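Local coordinates for putative lipoprotein (Parabacteroides distasonis ATCC 8503, PDB 3JX8) that is of unknown function but, as a putative lipid-binding lipoprotein with an adhesin-like head domain, may act in cell adhesion at the bacterial surface, at residues Ile228-Lys231 and Gly232-Ile236; Lys154-Leu158 and Asp159-Cys163. One frame throughout, in Å; residues are numbered along the deposited sequence.

Contact 1 of 2, residues Ile228-Lys231 and Gly232-Ile236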
loop_
_atom_site.group_PDB
_atom_site.type_symbol
_atom_site.label_atom_id
_atom_site.label_comp_id
_atom_site.label_asym_id
_atom_site.label_seq_id
_atom_site.Cartn_x
_atom_site.Cartn_y
_atom_site.Cartn_z
ATOM N N ILE A 228 13.014 -1.127 11.302
ATOM C CA ILE A 228 13.508 0.242 11.272
ATOM C C ILE A 228 14.938 0.219 11.846
ATOM O O ILE A 228 15.185 -0.284 12.955
ATOM C CB ILE A 228 12.615 1.216 12.046
ATOM C CG1 ILE A 228 11.222 1.201 11.405
ATOM C CG2 ILE A 228 13.279 2.660 12.090
ATOM C CD1 ILE A 228 10.113 1.993 12.154
ATOM N N HIS A 229 15.871 0.720 11.056
ATOM C CA HIS A 229 17.253 0.868 11.466
ATOM C C HIS A 229 17.482 2.357 11.560
ATOM O O HIS A 229 17.197 3.097 10.601
ATOM C CB HIS A 229 18.208 0.304 10.414
ATOM C CG HIS A 229 17.732 -0.959 9.788
ATOM N ND1 HIS A 229 17.716 -2.158 10.463
ATOM C CD2 HIS A 229 17.230 -1.208 8.555
ATOM C CE1 HIS A 229 17.235 -3.098 9.669
ATOM N NE2 HIS A 229 16.933 -2.550 8.502
ATOM N N TYR A 230 17.995 2.822 12.685
ATOM C CA TYR A 230 18.219 4.241 12.830
ATOM C C TYR A 230 19.592 4.601 13.354
ATOM O O TYR A 230 20.233 3.833 14.091
ATOM C CB TYR A 230 17.137 4.881 13.700
ATOM C CG TYR A 230 17.258 4.685 15.211
ATOM C CD1 TYR A 230 16.831 3.493 15.815
ATOM C CD2 TYR A 230 17.765 5.690 16.038
ATOM C CE1 TYR A 230 16.909 3.318 17.186
ATOM C CE2 TYR A 230 17.838 5.520 17.413
ATOM C CZ TYR A 230 17.403 4.344 17.974
ATOM O OH TYR A 230 17.462 4.144 19.310
ATOM N N LYS A 231 20.014 5.805 12.972
ATOM C CA LYS A 231 21.246 6.389 13.462
ATOM C C LYS A 231 20.955 7.796 13.905
ATOM O O LYS A 231 19.882 8.326 13.630
ATOM C CB LYS A 231 22.310 6.388 12.375
ATOM C CG LYS A 231 21.934 7.148 11.131
ATOM C CD LYS A 231 23.064 7.131 10.095
ATOM C CE LYS A 231 24.088 8.209 10.414
ATOM N NZ LYS A 231 25.225 8.196 9.454
ATOM N N GLY A 232 21.931 8.407 14.565
ATOM C CA GLY A 232 21.723 9.666 15.245
ATOM C C GLY A 232 21.438 9.341 16.692
ATOM O O GLY A 232 21.383 8.180 17.067
ATOM N N ASP A 233 21.242 10.372 17.505
ATOM C CA ASP A 233 20.853 10.190 18.884
ATOM C C ASP A 233 19.568 10.937 19.197
ATOM O O ASP A 233 19.526 11.711 20.125
ATOM C CB ASP A 233 21.994 10.615 19.805
ATOM C CG ASP A 233 23.276 9.825 19.545
ATOM O OD1 ASP A 233 23.274 8.589 19.661
ATOM O OD2 ASP A 233 24.295 10.452 19.191
ATOM N N PRO A 234 18.490 10.673 18.439
ATOM C CA PRO A 234 17.227 11.299 18.785
ATOM C C PRO A 234 16.623 10.640 20.031
ATOM O O PRO A 234 17.145 9.628 20.485
ATOM C CB PRO A 234 16.358 10.943 17.598
ATOM C CG PRO A 234 16.806 9.544 17.272
ATOM C CD PRO A 234 18.291 9.530 17.529
ATOM N N GLU A 235 15.547 11.220 20.559
ATOM C CA GLU A 235 14.661 10.545 21.505
ATOM C C GLU A 235 13.673 9.756 20.642
ATOM O O GLU A 235 12.968 10.336 19.794
ATOM C CB GLU A 235 13.905 11.545 22.380
ATOM C CG GLU A 235 14.834 12.470 23.171
ATOM C CD GLU A 235 14.097 13.591 23.859
ATOM O OE1 GLU A 235 12.878 13.779 23.601
ATOM O OE2 GLU A 235 14.757 14.294 24.637
ATOM N N ILE A 236 13.647 8.443 20.836
ATOM C CA ILE A 236 12.825 7.555 20.024
ATOM C C ILE A 236 11.569 7.187 20.791
ATOM O O ILE A 236 11.626 6.885 21.994
ATOM C CB ILE A 236 13.649 6.281 19.586
ATOM C CG1 ILE A 236 12.876 5.421 18.583
ATOM C CG2 ILE A 236 14.117 5.436 20.780
ATOM C CD1 ILE A 236 13.728 4.238 18.032
#
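Ile236 sets its terminal methyl over one face of the Tyr230 ring, with CD1 3.4 Å from Tyr230 CE1 and 3.7 Å from Tyr230 CZ, a close CH-pi contact centred on the CE1 side. The other branch of the same side chain, CG2, approaches the phenol end, 3.9 Å from Tyr230 OH. Pro234 comes from a different direction: its ring meets the tyrosine near the ring plane, at the edge, and Pro234 CD lies 4.0 Å from Tyr230 CE2. Tyr230 reaches both partners because its CG sits between the backbone N and the carbonyl carbon (chi1 78°), while Ile236 extends CG1 anti to its own N (chi1 -172°), carrying CD1 over the ring. The bend joins strand 227-231 to strand 235-241, an edge strand of the neighbouring sheet within this chain, and so forms a corner of a parallel beta-helix, the fold expected for a member of the pectate-lyase-like clan. Gly232 takes a positive phi of 96° in the bend, and Asp233 OD1 forms a salt bridge with Lys248 NZ. Farther out, Leu218 of the preceding coil touches Tyr230, Pro234 and Ile236 alike, and Ile246 packs on both Tyr230 and Ile236. Lys231 makes a cation-pi contact with Tyr213.

Contact 2 of 2, residues Lys154-Leu158 and Asp159-Cys163; sequences KDIQL and DNLSC
The carboxylate of Asp159 stays next to its own chain neighbour Leu158 and makes no hydrogen bond across the corner. The next flat group is the amide of Asn160, whose first side-chain bond leads away from 154-158; it is held at both ends elsewhere in the chain, OD1 receiving a weak hydrogen bond from Arg179 and ND2 giving a weak one to the carbonyl of Tyr139. On the inner side of the bend the contact is aliphatic. Leu161 divides its two methyls between two partners, CD2 resting 3.9 Å from Ile156 CD1 and CD1 standing 4.1 Å from Leu158 CD1. The side chains of Ile156 and Leu161 cross at about a right angle, so the touch is methyl against methyl rather than flank along flank. Leu161 holds CG anti to its backbone N (chi1 173°), which stretches the side chain inward to span both partners. Leu158 also covers the backbone of the following strand, its CB 3.7 Å and its CD1 3.9 Å from Asn160 O. Strands 156-158 and 160-163 run at 115° to each other, and the chain turns the corner at Asp159; this is a bend between two faces of a parallel beta-helix. Inside it, Val173 of the next coil touches both Ile156 and Leu161, Phe182 packs on Leu161, and Leu141 of the previous coil meets Leu158. Across the corner the side chains meet through apolar contacts, consistent with hydrophobic packing of its inner side; Asp159 is exposed, whereas the amide of Asn160 is buried and its weak bonds to Arg179 and Tyr139 supply polar partners there.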
loop_
_atom_site.group_PDB
_atom_site.type_symbol
_atom_site.label_atom_id
_atom_site.label_comp_id
_atom_site.label_asym_id
_atom_site.label_seq_id
_atom_site.Cartn_x
_atom_site.Cartn_y
_atom_site.Cartn_z
ATOM N N LYS A 154 18.922 12.768 -4.946
ATOM C CA LYS A 154 20.336 12.749 -4.590
ATOM C C LYS A 154 20.846 13.900 -3.754
ATOM O O LYS A 154 21.911 13.789 -3.169
ATOM C CB LYS A 154 21.182 12.648 -5.849
ATOM C CG LYS A 154 20.956 11.340 -6.577
ATOM C CD LYS A 154 21.960 11.114 -7.691
ATOM C CE LYS A 154 21.891 9.659 -8.190
ATOM N NZ LYS A 154 22.493 9.489 -9.554
ATOM N N ASP A 155 20.101 14.983 -3.639
ATOM C CA ASP A 155 20.649 16.168 -2.989
ATOM C C ASP A 155 19.528 17.113 -2.636
ATOM O O ASP A 155 19.173 18.009 -3.426
ATOM C CB ASP A 155 21.626 16.831 -3.975
ATOM C CG ASP A 155 22.337 18.069 -3.424
ATOM O OD1 ASP A 155 22.113 18.512 -2.281
ATOM O OD2 ASP A 155 23.139 18.613 -4.206
ATOM N N ILE A 156 18.962 16.924 -1.448
ATOM C CA ILE A 156 17.812 17.707 -1.019
ATOM C C ILE A 156 18.163 18.546 0.184
ATOM O O ILE A 156 18.993 18.164 1.008
ATOM C CB ILE A 156 16.551 16.819 -0.739
ATOM C CG1 ILE A 156 16.700 16.023 0.578
ATOM C CG2 ILE A 156 16.228 15.928 -1.985
ATOM C CD1 ILE A 156 15.688 14.873 0.761
ATOM N N GLN A 157 17.496 19.690 0.258
ATOM C CA GLN A 157 17.562 20.620 1.368
ATOM C C GLN A 157 16.153 21.181 1.516
ATOM O O GLN A 157 15.743 22.076 0.765
ATOM C CB GLN A 157 18.570 21.730 1.083
ATOM C CG GLN A 157 18.932 22.505 2.316
ATOM C CD GLN A 157 19.782 23.742 2.048
ATOM O OE1 GLN A 157 20.253 23.978 0.940
ATOM N NE2 GLN A 157 19.966 24.543 3.081
ATOM N N LEU A 158 15.407 20.621 2.471
ATOM C CA LEU A 158 13.984 20.857 2.586
ATOM C C LEU A 158 13.552 21.150 4.021
ATOM O O LEU A 158 14.141 20.656 4.982
ATOM C CB LEU A 158 13.227 19.607 2.096
ATOM C CG LEU A 158 13.380 19.195 0.628
ATOM C CD1 LEU A 158 12.898 17.763 0.428
ATOM C CD2 LEU A 158 12.650 20.182 -0.274
ATOM N N ASP A 159 12.471 21.915 4.158
ATOM C CA ASP A 159 11.787 22.021 5.438
ATOM C C ASP A 159 11.030 20.730 5.742
ATOM O O ASP A 159 11.005 20.278 6.884
ATOM C CB ASP A 159 10.806 23.197 5.436
ATOM C CG ASP A 159 11.495 24.520 5.223
ATOM O OD1 ASP A 159 12.628 24.683 5.721
ATOM O OD2 ASP A 159 10.929 25.405 4.549
ATOM N N ASN A 160 10.399 20.167 4.715
ATOM C CA ASN A 160 9.522 19.010 4.855
ATOM C C ASN A 160 9.714 17.988 3.770
ATOM O O ASN A 160 9.740 18.339 2.597
ATOM C CB ASN A 160 8.091 19.490 4.820
ATOM C CG ASN A 160 7.827 20.481 5.899
ATOM O OD1 ASN A 160 7.676 20.114 7.070
ATOM N ND2 ASN A 160 7.837 21.747 5.540
ATOM N N LEU A 161 9.823 16.721 4.159
ATOM C CA LEU A 161 9.924 15.613 3.209
ATOM C C LEU A 161 8.928 14.554 3.595
ATOM O O LEU A 161 8.851 14.150 4.764
ATOM C CB LEU A 161 11.317 14.995 3.230
ATOM C CG LEU A 161 11.487 13.711 2.381
ATOM C CD1 LEU A 161 11.333 13.988 0.876
ATOM C CD2 LEU A 161 12.836 13.026 2.678
ATOM N N SER A 162 8.182 14.055 2.622
ATOM C CA SER A 162 7.294 12.946 2.883
ATOM C C SER A 162 7.452 11.871 1.823
ATOM O O SER A 162 7.333 12.160 0.631
ATOM C CB SER A 162 5.868 13.463 2.893
ATOM O OG SER A 162 4.989 12.380 2.908
ATOM N N CYS A 163 7.708 10.633 2.245
ATOM C CA CYS A 163 7.774 9.491 1.316
ATOM C C CYS A 163 6.861 8.365 1.726
ATOM O O CYS A 163 6.958 7.874 2.873
ATOM C CB CYS A 163 9.191 8.922 1.258
ATOM S SG CYS A 163 10.438 10.118 0.862
#

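In the fold
Both contacts are corners of the same solenoid, carrying the chain from one face into the sheet that contains strands 160-166 and 235-241, which run parallel there; contact 2 comes first along the chain. Contact 2 is buried, its centre about 13 Å from the chain's centre; contact 1 lies at the surface, about 26 Å out by the same measure, where 235-241 is an outermost strand of that sheet within this chain. Their centres are about 18 Å apart and they do not touch. Branched aliphatic methyls meet in the buried corner, whereas the surface one relies on an aromatic ring packed by proline and isoleucine.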